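Long-range contacts in extracellular ligand-binding receptor (Sphaerobacter thermophilus, PDB 4ZPJ), which probably binds a small solute outside the cell and delivers it to an ABC transporter for uptake: residues P385-P390 with F418-F423; F173-Y178 with G205-A210; F169-A174 with G379-H384; V391-L396 with V412-D417. All coordinates share one frame; numbering follows the deposited sequence.

Contact 1 of 4, residues P385-P390 with F418-F423. With ZN (zinc ion), chain I; ZN (zinc ion), chain C.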
loop_
_atom_site.group_PDB
_atom_site.type_symbol
_atom_site.label_atom_id
_atom_site.label_comp_id
_atom_site.label_asym_id
_atom_site.label_seq_id
_atom_site.Cartn_x
_atom_site.Cartn_y
_atom_site.Cartn_z
ATOM N N PRO A 385 -10.540 -8.089 -13.115
ATOM C CA PRO A 385 -11.650 -7.654 -13.967
ATOM C C PRO A 385 -12.968 -7.412 -13.203
ATOM O O PRO A 385 -13.848 -6.776 -13.723
ATOM C CB PRO A 385 -11.824 -8.808 -14.987
ATOM C CG PRO A 385 -11.040 -9.934 -14.444
ATOM C CD PRO A 385 -10.158 -9.499 -13.324
ATOM N N GLU A 386 -13.108 -7.957 -12.011
ATOM C CA GLU A 386 -14.334 -7.781 -11.233
ATOM C C GLU A 386 -14.179 -6.818 -10.072
ATOM O O GLU A 386 -15.021 -5.976 -9.921
ATOM C CB GLU A 386 -14.807 -9.103 -10.735
ATOM C CG GLU A 386 -15.261 -9.990 -11.900
ATOM C CD GLU A 386 -15.265 -11.453 -11.539
ATOM O OE1 GLU A 386 -14.729 -11.782 -10.474
ATOM O OE2 GLU A 386 -15.841 -12.281 -12.277
ATOM N N SER A 387 -13.108 -6.893 -9.287
ATOM C CA SER A 387 -12.931 -5.945 -8.158
ATOM C C SER A 387 -12.327 -4.611 -8.566
ATOM O O SER A 387 -12.503 -3.576 -7.896
ATOM C CB SER A 387 -12.070 -6.555 -7.079
ATOM O OG SER A 387 -10.688 -6.724 -7.459
ATOM N N GLN A 388 -11.603 -4.643 -9.672
ATOM C CA GLN A 388 -10.786 -3.516 -10.143
ATOM C C GLN A 388 -9.755 -3.089 -9.126
ATOM O O GLN A 388 -9.297 -1.958 -9.130
ATOM C CB GLN A 388 -11.642 -2.363 -10.626
ATOM C CG GLN A 388 -12.493 -2.815 -11.788
ATOM C CD GLN A 388 -13.178 -1.729 -12.550
ATOM O OE1 GLN A 388 -13.655 -1.953 -13.652
ATOM N NE2 GLN A 388 -13.285 -0.563 -11.954
ATOM N N GLY A 389 -9.362 -4.033 -8.278
ATOM C CA GLY A 389 -8.245 -3.853 -7.363
ATOM C C GLY A 389 -7.070 -4.508 -8.076
ATOM O O GLY A 389 -7.198 -4.953 -9.237
ATOM N N PRO A 390 -5.907 -4.531 -7.423
ATOM C CA PRO A 390 -4.677 -4.983 -8.050
ATOM C C PRO A 390 -4.495 -6.460 -8.090
ATOM O O PRO A 390 -4.815 -7.126 -7.140
ATOM C CB PRO A 390 -3.596 -4.424 -7.126
ATOM C CG PRO A 390 -4.215 -3.342 -6.389
ATOM C CD PRO A 390 -5.626 -3.827 -6.160
ATOM N N PHE A 418 -1.111 -12.042 -7.331
ATOM C CA PHE A 418 -1.844 -12.094 -6.107
ATOM C C PHE A 418 -2.930 -10.997 -6.087
ATOM O O PHE A 418 -2.634 -9.799 -6.101
ATOM C CB PHE A 418 -0.902 -11.969 -4.963
ATOM C CG PHE A 418 -1.481 -12.487 -3.670
ATOM C CD1 PHE A 418 -1.565 -13.861 -3.432
ATOM C CD2 PHE A 418 -1.970 -11.608 -2.736
ATOM C CE1 PHE A 418 -2.097 -14.310 -2.246
ATOM C CE2 PHE A 418 -2.551 -12.050 -1.565
ATOM C CZ PHE A 418 -2.594 -13.389 -1.306
ATOM N N ASP A 419 -4.193 -11.418 -6.078
ATOM C CA ASP A 419 -5.292 -10.475 -6.146
ATOM C C ASP A 419 -5.869 -10.104 -4.783
ATOM O O ASP A 419 -5.452 -10.661 -3.755
ATOM C CB ASP A 419 -6.391 -10.953 -7.080
ATOM C CG ASP A 419 -7.043 -12.245 -6.655
ATOM O OD1 ASP A 419 -7.335 -12.487 -5.459
ATOM O OD2 ASP A 419 -7.307 -13.033 -7.587
ATOM N N ASP A 420 -6.819 -9.181 -4.784
ATOM C CA ASP A 420 -7.376 -8.670 -3.535
ATOM C C ASP A 420 -8.598 -9.476 -3.046
ATOM O O ASP A 420 -9.352 -9.043 -2.203
ATOM C CB ASP A 420 -7.678 -7.153 -3.642
ATOM C CG ASP A 420 -8.691 -6.820 -4.717
ATOM O OD1 ASP A 420 -8.956 -7.669 -5.596
ATOM O OD2 ASP A 420 -9.199 -5.675 -4.715
ATOM N N LEU A 421 -8.775 -10.683 -3.545
ATOM C CA LEU A 421 -9.947 -11.427 -3.207
ATOM C C LEU A 421 -9.585 -12.737 -2.572
ATOM O O LEU A 421 -10.466 -13.491 -2.274
ATOM C CB LEU A 421 -10.732 -11.728 -4.467
ATOM C CG LEU A 421 -11.330 -10.572 -5.255
ATOM C CD1 LEU A 421 -11.833 -11.106 -6.597
ATOM C CD2 LEU A 421 -12.467 -9.997 -4.450
ATOM N N SER A 422 -8.308 -13.024 -2.368
ATOM C CA SER A 422 -7.894 -14.428 -2.140
ATOM C C SER A 422 -7.591 -14.652 -0.631
ATOM O O SER A 422 -6.688 -15.396 -0.267
ATOM C CB SER A 422 -6.700 -14.758 -3.058
ATOM O OG SER A 422 -5.714 -13.691 -3.022
ATOM N N PHE A 423 -8.367 -13.981 0.219
ATOM C CA PHE A 423 -8.134 -13.915 1.660
ATOM C C PHE A 423 -9.345 -13.256 2.319
ATOM O O PHE A 423 -10.256 -12.770 1.608
ATOM C CB PHE A 423 -6.812 -13.188 2.026
ATOM C CG PHE A 423 -6.719 -11.752 1.547
ATOM C CD1 PHE A 423 -7.281 -10.725 2.276
ATOM C CD2 PHE A 423 -6.073 -11.443 0.364
ATOM C CE1 PHE A 423 -7.243 -9.415 1.834
ATOM C CE2 PHE A 423 -5.993 -10.123 -0.074
ATOM C CZ PHE A 423 -6.598 -9.106 0.681
ATOM O OXT PHE A 423 -9.437 -13.228 3.551
HETATM ZN ZN ZN I . -15.674 -13.952 -10.950
HETATM ZN ZN ZN C . -7.963 -15.035 -7.364
#

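Contact 2 of 4, residues F173-Y178 with G205-A210. With ZN (zinc ion), chain G.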
loop_
_atom_site.group_PDB
_atom_site.type_symbol
_atom_site.label_atom_id
_atom_site.label_comp_id
_atom_site.label_asym_id
_atom_site.label_seq_id
_atom_site.Cartn_x
_atom_site.Cartn_y
_atom_site.Cartn_z
ATOM N N PHE A 173 -3.621 -1.567 -2.658
ATOM C CA PHE A 173 -3.865 -2.858 -2.048
ATOM C C PHE A 173 -5.209 -2.757 -1.389
ATOM O O PHE A 173 -5.679 -1.649 -1.119
ATOM C CB PHE A 173 -2.797 -3.197 -0.964
ATOM C CG PHE A 173 -2.476 -2.053 -0.062
ATOM C CD1 PHE A 173 -3.236 -1.813 1.065
ATOM C CD2 PHE A 173 -1.437 -1.192 -0.346
ATOM C CE1 PHE A 173 -2.985 -0.734 1.903
ATOM C CE2 PHE A 173 -1.176 -0.093 0.477
ATOM C CZ PHE A 173 -1.944 0.126 1.603
ATOM N N ALA A 174 -5.870 -3.896 -1.196
ATOM C CA ALA A 174 -6.846 -3.922 -0.093
ATOM C C ALA A 174 -6.043 -4.269 1.168
ATOM O O ALA A 174 -5.114 -5.091 1.084
ATOM C CB ALA A 174 -7.912 -4.966 -0.361
ATOM N N ASN A 175 -6.349 -3.670 2.306
ATOM C CA ASN A 175 -5.608 -3.980 3.541
ATOM C C ASN A 175 -5.405 -5.461 3.738
ATOM O O ASN A 175 -6.341 -6.238 3.629
ATOM C CB ASN A 175 -6.374 -3.486 4.774
ATOM C CG ASN A 175 -6.363 -2.000 4.879
ATOM O OD1 ASN A 175 -5.383 -1.395 4.575
ATOM N ND2 ASN A 175 -7.465 -1.425 5.201
ATOM N N GLY A 176 -4.196 -5.818 4.068
ATOM C CA GLY A 176 -3.798 -7.183 4.237
ATOM C C GLY A 176 -3.206 -7.888 3.016
ATOM O O GLY A 176 -2.649 -9.006 3.127
ATOM N N GLN A 177 -3.331 -7.290 1.847
ATOM C CA GLN A 177 -3.029 -8.017 0.591
ATOM C C GLN A 177 -1.528 -8.323 0.429
ATOM O O GLN A 177 -1.191 -9.310 -0.174
ATOM C CB GLN A 177 -3.571 -7.215 -0.618
ATOM C CG GLN A 177 -3.344 -7.802 -1.998
ATOM C CD GLN A 177 -3.987 -7.016 -3.144
ATOM O OE1 GLN A 177 -4.614 -6.023 -2.904
ATOM N NE2 GLN A 177 -3.807 -7.476 -4.401
ATOM N N TYR A 178 -0.633 -7.469 0.934
ATOM C CA TYR A 178 0.778 -7.737 0.808
ATOM C C TYR A 178 1.337 -8.513 2.009
ATOM O O TYR A 178 2.380 -9.134 1.892
ATOM C CB TYR A 178 1.595 -6.470 0.463
ATOM C CG TYR A 178 1.506 -5.380 1.420
ATOM C CD1 TYR A 178 2.206 -5.454 2.621
ATOM C CD2 TYR A 178 0.722 -4.248 1.168
ATOM C CE1 TYR A 178 2.096 -4.459 3.565
ATOM C CE2 TYR A 178 0.624 -3.249 2.101
ATOM C CZ TYR A 178 1.330 -3.366 3.306
ATOM O OH TYR A 178 1.319 -2.422 4.282
ATOM N N GLY A 205 -5.950 -2.246 10.978
ATOM C CA GLY A 205 -5.421 -3.259 11.889
ATOM C C GLY A 205 -6.276 -4.516 11.987
ATOM O O GLY A 205 -5.784 -5.636 11.835
ATOM N N HIS A 206 -7.563 -4.337 12.239
ATOM C CA HIS A 206 -8.463 -5.450 12.160
ATOM C C HIS A 206 -8.431 -6.172 10.818
ATOM O O HIS A 206 -8.426 -7.388 10.795
ATOM C CB HIS A 206 -9.852 -4.986 12.453
ATOM C CG HIS A 206 -10.052 -4.670 13.898
ATOM N ND1 HIS A 206 -10.088 -5.658 14.861
ATOM C CD2 HIS A 206 -10.182 -3.492 14.548
ATOM C CE1 HIS A 206 -10.266 -5.098 16.042
ATOM N NE2 HIS A 206 -10.309 -3.786 15.875
ATOM N N GLU A 207 -8.444 -5.415 9.717
ATOM C CA GLU A 207 -8.515 -6.002 8.371
ATOM C C GLU A 207 -7.250 -6.744 8.036
ATOM O O GLU A 207 -7.325 -7.779 7.364
ATOM C CB GLU A 207 -8.816 -4.944 7.317
ATOM C CG GLU A 207 -10.209 -4.294 7.496
ATOM C CD GLU A 207 -10.588 -3.288 6.415
ATOM O OE1 GLU A 207 -9.775 -3.024 5.476
ATOM O OE2 GLU A 207 -11.731 -2.774 6.499
ATOM N N GLU A 208 -6.091 -6.225 8.472
ATOM C CA GLU A 208 -4.798 -6.937 8.313
ATOM C C GLU A 208 -4.720 -8.241 9.125
ATOM O O GLU A 208 -4.183 -9.264 8.645
ATOM C CB GLU A 208 -3.677 -6.056 8.753
ATOM C CG GLU A 208 -3.413 -4.862 7.844
ATOM C CD GLU A 208 -2.302 -5.105 6.799
ATOM O OE1 GLU A 208 -1.589 -6.149 6.899
ATOM O OE2 GLU A 208 -2.115 -4.208 5.922
HETATM N N MSE A 209 -5.260 -8.220 10.348
HETATM C CA MSE A 209 -5.311 -9.444 11.167
HETATM C C MSE A 209 -6.171 -10.483 10.470
HETATM O O MSE A 209 -5.795 -11.666 10.358
HETATM C CB MSE A 209 -5.788 -9.192 12.607
HETATM C CG MSE A 209 -4.633 -8.571 13.369
HETATM SE SE MSE A 209 -4.950 -8.472 15.320
HETATM C CE MSE A 209 -6.724 -7.670 15.326
ATOM N N ALA A 210 -7.318 -10.046 9.970
ATOM C CA ALA A 210 -8.270 -10.945 9.329
ATOM C C ALA A 210 -7.730 -11.540 8.061
ATOM O O ALA A 210 -8.022 -12.685 7.752
ATOM C CB ALA A 210 -9.575 -10.212 9.051
HETATM ZN ZN ZN G . -10.758 -2.402 17.470
HETATM O O HOH W 1 -2.873 -1.855 5.418
HETATM O O HOH W 2 -1.000 -5.874 3.511
HETATM O O HOH W 3 -11.477 -0.629 16.305
HETATM O O HOH W 4 -10.609 -3.633 19.034
#

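Contact 3 of 4, residues F169-A174 with G379-H384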
loop_
_atom_site.group_PDB
_atom_site.type_symbol
_atom_site.label_atom_id
_atom_site.label_comp_id
_atom_site.label_asym_id
_atom_site.label_seq_id
_atom_site.Cartn_x
_atom_site.Cartn_y
_atom_site.Cartn_z
ATOM N N PHE A 169 -11.105 2.188 -9.320
ATOM C CA PHE A 169 -9.968 1.321 -9.472
ATOM C C PHE A 169 -9.063 1.534 -8.297
ATOM O O PHE A 169 -8.957 2.662 -7.795
ATOM C CB PHE A 169 -9.186 1.678 -10.756
ATOM C CG PHE A 169 -9.963 1.500 -12.028
ATOM C CD1 PHE A 169 -10.879 2.473 -12.445
ATOM C CD2 PHE A 169 -9.758 0.421 -12.814
ATOM C CE1 PHE A 169 -11.619 2.306 -13.619
ATOM C CE2 PHE A 169 -10.456 0.251 -14.034
ATOM C CZ PHE A 169 -11.386 1.199 -14.427
ATOM N N ARG A 170 -8.362 0.498 -7.888
ATOM C CA ARG A 170 -7.388 0.645 -6.827
ATOM C C ARG A 170 -6.067 0.064 -7.219
ATOM O O ARG A 170 -6.012 -1.079 -7.676
ATOM C CB ARG A 170 -7.925 -0.005 -5.542
ATOM C CG ARG A 170 -6.960 0.083 -4.393
ATOM C CD ARG A 170 -7.691 0.287 -3.075
ATOM N NE ARG A 170 -8.375 -0.905 -2.697
ATOM C CZ ARG A 170 -9.204 -1.030 -1.674
ATOM N NH1 ARG A 170 -9.485 -0.004 -0.855
ATOM N NH2 ARG A 170 -9.744 -2.218 -1.433
ATOM N N VAL A 171 -4.985 0.839 -7.065
ATOM C CA VAL A 171 -3.665 0.372 -7.535
ATOM C C VAL A 171 -2.725 0.080 -6.363
ATOM O O VAL A 171 -1.570 -0.327 -6.570
ATOM C CB VAL A 171 -2.968 1.370 -8.465
ATOM C CG1 VAL A 171 -3.764 1.600 -9.733
ATOM C CG2 VAL A 171 -2.721 2.685 -7.761
ATOM N N SER A 172 -3.177 0.331 -5.137
ATOM C CA SER A 172 -2.333 0.050 -3.966
ATOM C C SER A 172 -2.557 -1.390 -3.400
ATOM O O SER A 172 -1.798 -2.352 -3.671
ATOM C CB SER A 172 -2.595 1.131 -2.925
ATOM O OG SER A 172 -3.974 1.208 -2.621
ATOM N N PHE A 173 -3.621 -1.567 -2.658
ATOM C CA PHE A 173 -3.865 -2.858 -2.048
ATOM C C PHE A 173 -5.209 -2.757 -1.389
ATOM O O PHE A 173 -5.679 -1.649 -1.119
ATOM C CB PHE A 173 -2.797 -3.197 -0.964
ATOM C CG PHE A 173 -2.476 -2.053 -0.062
ATOM C CD1 PHE A 173 -3.236 -1.813 1.065
ATOM C CD2 PHE A 173 -1.437 -1.192 -0.346
ATOM C CE1 PHE A 173 -2.985 -0.734 1.903
ATOM C CE2 PHE A 173 -1.176 -0.093 0.477
ATOM C CZ PHE A 173 -1.944 0.126 1.603
ATOM N N ALA A 174 -5.870 -3.896 -1.196
ATOM C CA ALA A 174 -6.846 -3.922 -0.093
ATOM C C ALA A 174 -6.043 -4.269 1.168
ATOM O O ALA A 174 -5.114 -5.091 1.084
ATOM C CB ALA A 174 -7.912 -4.966 -0.361
ATOM N N GLY A 379 7.091 -5.938 -10.412
ATOM C CA GLY A 379 6.653 -7.053 -11.261
ATOM C C GLY A 379 5.447 -6.632 -12.046
ATOM O O GLY A 379 5.107 -5.408 -12.154
ATOM N N ASN A 380 4.766 -7.618 -12.586
ATOM C CA ASN A 380 3.663 -7.331 -13.465
ATOM C C ASN A 380 2.439 -6.862 -12.667
ATOM O O ASN A 380 2.232 -7.258 -11.521
ATOM C CB ASN A 380 3.388 -8.528 -14.340
ATOM C CG ASN A 380 4.561 -8.823 -15.279
ATOM O OD1 ASN A 380 5.128 -9.894 -15.262
ATOM N ND2 ASN A 380 4.957 -7.848 -16.044
ATOM N N PHE A 381 1.691 -5.962 -13.287
ATOM C CA PHE A 381 0.584 -5.336 -12.692
ATOM C C PHE A 381 -0.524 -5.346 -13.717
ATOM O O PHE A 381 -0.329 -4.964 -14.926
ATOM C CB PHE A 381 0.877 -3.896 -12.269
ATOM C CG PHE A 381 -0.332 -3.192 -11.661
ATOM C CD1 PHE A 381 -1.300 -2.645 -12.467
ATOM C CD2 PHE A 381 -0.516 -3.154 -10.270
ATOM C CE1 PHE A 381 -2.435 -2.030 -11.911
ATOM C CE2 PHE A 381 -1.611 -2.556 -9.698
ATOM C CZ PHE A 381 -2.582 -1.969 -10.531
ATOM N N ARG A 382 -1.700 -5.736 -13.197
ATOM C CA ARG A 382 -2.946 -5.550 -13.867
ATOM C C ARG A 382 -4.058 -5.439 -12.833
ATOM O O ARG A 382 -3.821 -5.561 -11.629
ATOM C CB ARG A 382 -3.186 -6.701 -14.818
ATOM C CG ARG A 382 -3.292 -8.033 -14.178
ATOM C CD ARG A 382 -3.348 -9.108 -15.243
ATOM N NE ARG A 382 -3.195 -10.419 -14.611
ATOM C CZ ARG A 382 -4.197 -11.150 -14.121
ATOM N NH1 ARG A 382 -5.477 -10.737 -14.208
ATOM N NH2 ARG A 382 -3.897 -12.319 -13.540
ATOM N N PHE A 383 -5.273 -5.204 -13.328
ATOM C CA PHE A 383 -6.452 -4.999 -12.480
ATOM C C PHE A 383 -7.277 -6.257 -12.490
ATOM O O PHE A 383 -7.447 -6.848 -13.505
ATOM C CB PHE A 383 -7.329 -3.887 -13.029
ATOM C CG PHE A 383 -6.801 -2.475 -12.736
ATOM C CD1 PHE A 383 -6.667 -2.028 -11.427
ATOM C CD2 PHE A 383 -6.507 -1.581 -13.771
ATOM C CE1 PHE A 383 -6.226 -0.731 -11.159
ATOM C CE2 PHE A 383 -6.087 -0.271 -13.499
ATOM C CZ PHE A 383 -5.887 0.122 -12.212
ATOM N N HIS A 384 -7.859 -6.623 -11.354
ATOM C CA HIS A 384 -8.847 -7.682 -11.392
ATOM C C HIS A 384 -10.061 -7.223 -12.223
ATOM O O HIS A 384 -10.581 -6.092 -12.055
ATOM C CB HIS A 384 -9.257 -8.039 -9.962
ATOM C CG HIS A 384 -9.868 -9.388 -9.856
ATOM N ND1 HIS A 384 -11.201 -9.619 -10.104
ATOM C CD2 HIS A 384 -9.309 -10.603 -9.627
ATOM C CE1 HIS A 384 -11.442 -10.918 -10.012
ATOM N NE2 HIS A 384 -10.303 -11.542 -9.750
#

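Contact 4 of 4, residues V391-L396 with V412-D417. With ZN (zinc ion), chain D.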
loop_
_atom_site.group_PDB
_atom_site.type_symbol
_atom_site.label_atom_id
_atom_site.label_comp_id
_atom_site.label_asym_id
_atom_site.label_seq_id
_atom_site.Cartn_x
_atom_site.Cartn_y
_atom_site.Cartn_z
ATOM N N VAL A 391 -4.000 -6.953 -9.211
ATOM C CA VAL A 391 -3.545 -8.306 -9.379
ATOM C C VAL A 391 -2.038 -8.107 -9.682
ATOM O O VAL A 391 -1.651 -7.640 -10.742
ATOM C CB VAL A 391 -4.230 -9.010 -10.549
ATOM C CG1 VAL A 391 -3.654 -10.404 -10.773
ATOM C CG2 VAL A 391 -5.720 -9.147 -10.304
ATOM N N THR A 392 -1.195 -8.426 -8.720
ATOM C CA THR A 392 0.184 -7.960 -8.732
ATOM C C THR A 392 1.152 -8.924 -8.027
ATOM O O THR A 392 0.752 -9.922 -7.397
ATOM C CB THR A 392 0.190 -6.575 -8.079
ATOM O OG1 THR A 392 1.389 -5.903 -8.425
ATOM C CG2 THR A 392 -0.074 -6.617 -6.482
ATOM N N THR A 393 2.443 -8.631 -8.129
ATOM C CA THR A 393 3.473 -9.496 -7.602
ATOM C C THR A 393 3.745 -8.993 -6.178
ATOM O O THR A 393 4.012 -7.821 -5.997
ATOM C CB THR A 393 4.716 -9.475 -8.522
ATOM O OG1 THR A 393 4.391 -10.074 -9.794
ATOM C CG2 THR A 393 5.913 -10.233 -7.921
ATOM N N ILE A 394 3.599 -9.847 -5.173
ATOM C CA ILE A 394 3.947 -9.481 -3.812
ATOM C C ILE A 394 5.365 -10.002 -3.523
ATOM O O ILE A 394 5.664 -11.113 -3.909
ATOM C CB ILE A 394 2.977 -10.091 -2.805
ATOM C CG1 ILE A 394 1.546 -9.620 -3.096
ATOM C CG2 ILE A 394 3.402 -9.784 -1.366
ATOM C CD1 ILE A 394 1.366 -8.100 -3.015
ATOM N N LEU A 395 6.203 -9.192 -2.835
ATOM C CA LEU A 395 7.587 -9.513 -2.540
ATOM C C LEU A 395 7.679 -9.946 -1.125
ATOM O O LEU A 395 7.202 -9.252 -0.243
ATOM C CB LEU A 395 8.522 -8.321 -2.772
ATOM C CG LEU A 395 8.354 -7.766 -4.210
ATOM C CD1 LEU A 395 8.984 -6.402 -4.418
ATOM C CD2 LEU A 395 8.766 -8.675 -5.330
ATOM N N LEU A 396 8.228 -11.131 -0.901
ATOM C CA LEU A 396 8.605 -11.537 0.434
ATOM C C LEU A 396 10.044 -11.129 0.703
ATOM O O LEU A 396 10.947 -11.584 0.018
ATOM C CB LEU A 396 8.547 -13.034 0.604
ATOM C CG LEU A 396 7.288 -13.692 1.108
ATOM C CD1 LEU A 396 7.749 -15.065 1.509
ATOM C CD2 LEU A 396 6.615 -13.037 2.304
ATOM N N VAL A 412 13.385 -12.297 -0.903
ATOM C CA VAL A 412 13.719 -13.732 -0.830
ATOM C C VAL A 412 12.835 -14.596 -1.719
ATOM O O VAL A 412 13.262 -15.678 -2.167
ATOM C CB VAL A 412 13.801 -14.297 0.611
ATOM C CG1 VAL A 412 14.790 -13.511 1.464
ATOM C CG2 VAL A 412 12.488 -14.282 1.329
ATOM N N ASP A 413 11.649 -14.096 -2.039
ATOM C CA ASP A 413 10.674 -14.836 -2.771
ATOM C C ASP A 413 9.591 -13.900 -3.313
ATOM O O ASP A 413 9.377 -12.773 -2.789
ATOM C CB ASP A 413 10.019 -15.871 -1.881
ATOM C CG ASP A 413 9.569 -17.105 -2.634
ATOM O OD1 ASP A 413 9.800 -17.243 -3.854
ATOM O OD2 ASP A 413 9.016 -17.988 -1.956
ATOM N N ARG A 414 8.981 -14.352 -4.408
ATOM C CA ARG A 414 7.976 -13.600 -5.110
ATOM C C ARG A 414 6.707 -14.400 -5.239
ATOM O O ARG A 414 6.770 -15.594 -5.499
ATOM C CB ARG A 414 8.472 -13.335 -6.459
ATOM C CG ARG A 414 9.391 -12.150 -6.562
ATOM C CD ARG A 414 9.791 -11.898 -8.029
ATOM N NE ARG A 414 10.848 -10.923 -7.897
ATOM C CZ ARG A 414 12.143 -11.161 -7.965
ATOM N NH1 ARG A 414 12.618 -12.378 -8.302
ATOM N NH2 ARG A 414 12.960 -10.128 -7.797
ATOM N N ILE A 415 5.554 -13.752 -5.066
ATOM C CA ILE A 415 4.216 -14.385 -5.275
ATOM C C ILE A 415 3.555 -13.556 -6.369
ATOM O O ILE A 415 3.162 -12.417 -6.135
ATOM C CB ILE A 415 3.325 -14.407 -4.000
ATOM C CG1 ILE A 415 3.992 -15.147 -2.843
ATOM C CG2 ILE A 415 2.027 -15.167 -4.254
ATOM C CD1 ILE A 415 4.962 -14.317 -2.048
ATOM N N PRO A 416 3.510 -14.073 -7.589
ATOM C CA PRO A 416 2.893 -13.338 -8.750
ATOM C C PRO A 416 1.365 -13.399 -8.715
ATOM O O PRO A 416 0.769 -14.310 -8.088
ATOM C CB PRO A 416 3.383 -14.137 -9.969
ATOM C CG PRO A 416 3.617 -15.525 -9.445
ATOM C CD PRO A 416 4.126 -15.348 -8.026
ATOM N N ASP A 417 0.743 -12.437 -9.360
ATOM C CA ASP A 417 -0.686 -12.506 -9.635
ATOM C C ASP A 417 -1.503 -12.734 -8.370
ATOM O O ASP A 417 -2.475 -13.477 -8.335
ATOM C CB ASP A 417 -0.975 -13.564 -10.675
ATOM C CG ASP A 417 -0.136 -13.351 -11.967
ATOM O OD1 ASP A 417 -0.479 -12.600 -12.865
ATOM O OD2 ASP A 417 0.848 -14.051 -12.134
HETATM ZN ZN ZN D . 1.140 -12.463 -14.009
HETATM O O HOH W 5 2.124 -10.419 -11.026
#

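Contact 1 of 4, residues P385-P390 with F418-F423
An ST turn at Ser387 meets the C-terminal tail at Asp420, the middle residue of an Asx turn that starts at Asp419. Ser387 OG donates to Asp420 OD1 at 2.7 Å, using the syn lone pair of that oxygen. The same hydroxyl accepts from Gly389 N at 3.1 Å, which closes the ST turn. A chi1 of 61° sets the Asp420 carboxylate between its own N and carbonyl carbon. Its OD2 lies 3.4 Å from Gly389 CA and is hydrogen-bonded to Thr158 OG1. Beside this bond, Leu421 CD2 packs loosely on Ser387 CB. Asp419 CA makes a C-H...O contact of 3.5 Å with Pro390 O. Asp419 OD1 takes Leu421 N and Ser422 OG from opposite faces of the carboxylate, while OD2 binds a zinc ion at 2.1 Å. A separate zinc is held by both oxygens of Glu386. Each Asp420 oxygen therefore has a hydroxyl partner, which probably stabilises a charged carboxylate here, and the serine hydroxyl is fixed by giving and taking one bond.

Contact 2 of 4, residues F173-Y178 with G205-A210
Glu207 and Glu208, neighbours on helix 203-218, hold the turn around Asn175 and Gly176. One residue earlier, His206 takes no part in the contact; its NE2 binds a zinc ion at 2.2 Å, a site completed by Asp201 and two waters. Glu207 comes next. Its OE1 accepts from Asn175 ND2 at 2.8 Å, along a fairly straight line of 166°. The oxygen lies close to the amide plane, but the amide meets the carboxylate from above, the two planes being 53° apart. Gln155 N bonds to the same OE1. The Glu208 chain bends at chi2 (-95°), which brings its carboxylate back over Gly176. There OE2 takes a weak bond from Gly176 N at 3.2 Å. One water joins this OE2 to Asn175 OD1, and a second joins it to Tyr178 N. The receiving loop is a type II beta turn from Ala174 to Gln177, with glycine at its third position. It leads from strand 168-170 to helix 180-188, consistent with a hinge crossing of the periplasmic binding protein fold.

Contact 3 of 4, residues F169-A174 with G379-H384
Phe169 and Phe383 form an edge-to-face aromatic pair. Their centroids are 5.0 Å apart and their planes stand at 59°. Phe169 CD2 comes down over the centre of the Phe383 ring, 3.7 Å above its plane. Phe381 CE1 lies over the centre of the opposite face, which leaves Phe383 sandwiched between two other phenylalanines. Val171 adds aliphatic packing. Its CG1, set anti to the carbonyl carbon (chi1 -62°), touches Phe383 CZ at 3.6 Å and also reaches Phe381 CZ at 3.8 Å, bridging the two rings of strand 379-383. Backbone oxygens are the polar atoms that touch these rings. Arg170 O sits in the plane of the Phe383 ring at its edge, 3.5 Å from CE1, and Val171 O lies near Phe381 CE2. No hydrogen bond spans the segments. The Arg170 guanidinium itself turns off to Leu154 O, Ala152 O and Thr158 OG1. Ile343 and Val347 of helix 336-354 add to the packing. The arrangement is an apolar cluster between outermost strand 168-170 of the six-stranded sheet and strand 379-383 of the antiparallel sheet, within the periplasmic binding protein fold.

Contact 4 of 4, residues V391-L396 with V412-D417
Leu395 CD2 lies obliquely to the Arg414 guanidinium, 4.0 Å from NE, and 3.7 Å from the aliphatic Arg414 CG. These two side chains run alongside each other, and the guanidinium goes on to Asp314 in a salt bridge and to Asn313. The Asp417 carboxylate chelates a zinc ion through both oxygens, OD1 at 2.0 Å and OD2 at 2.5 Å. At the same residue, Val391 CG1 packs on Asp417 CA. A water links Asp417 N with Thr393 OG1. Between these ends the strands pair antiparallel. Ile394 and Ile415 exchange two backbone hydrogen bonds, N to O at 2.8 Å from Ile394 and 2.9 Å from Ile415. Leu396 N donates to Asp413 O. Val412 and Asp413 both face Leu396 in a classic beta bulge, where Leu396 O takes Val412 N at 2.7 Å and, weakly, Asp413 N. On the face holding Leu396 and Ile415, Leu396 CG touches Ile415 CD1 at 4.0 Å. The segments form part of the hairpin of strands 390-401 and 407-418. Helix 180-188 packs on the Ile394, Leu396 and Ile415 face through Pro181, Ala182 and Tyr185. Strands 379-383 and 304-307 bond to strand 390-401 in the same sheet.

Along the chain, residues 169-178 come first and serve both contact 3 and contact 2, sharing Phe173 and Ala174. Residues 205-210 follow, then strand 379-383, the loop 385-390, and the hairpin of contact 4, whose second strand runs into the tail of contact 1. Contacts 1 and 3 are closest, with centres about 8 Å apart; contacts 2 and 4 are about 16 Å apart. Gln177 joins contacts 1 and 2, since its NE2 probably bonds to Pro390 O and Phe418 O. Contact 3 starts from the edge of the six-stranded sheet. Contact 2 reaches helix 203-218, which packs on the four-stranded sheet. The group thus spans both lobes, consistent with the hinge of a two-lobed binding protein.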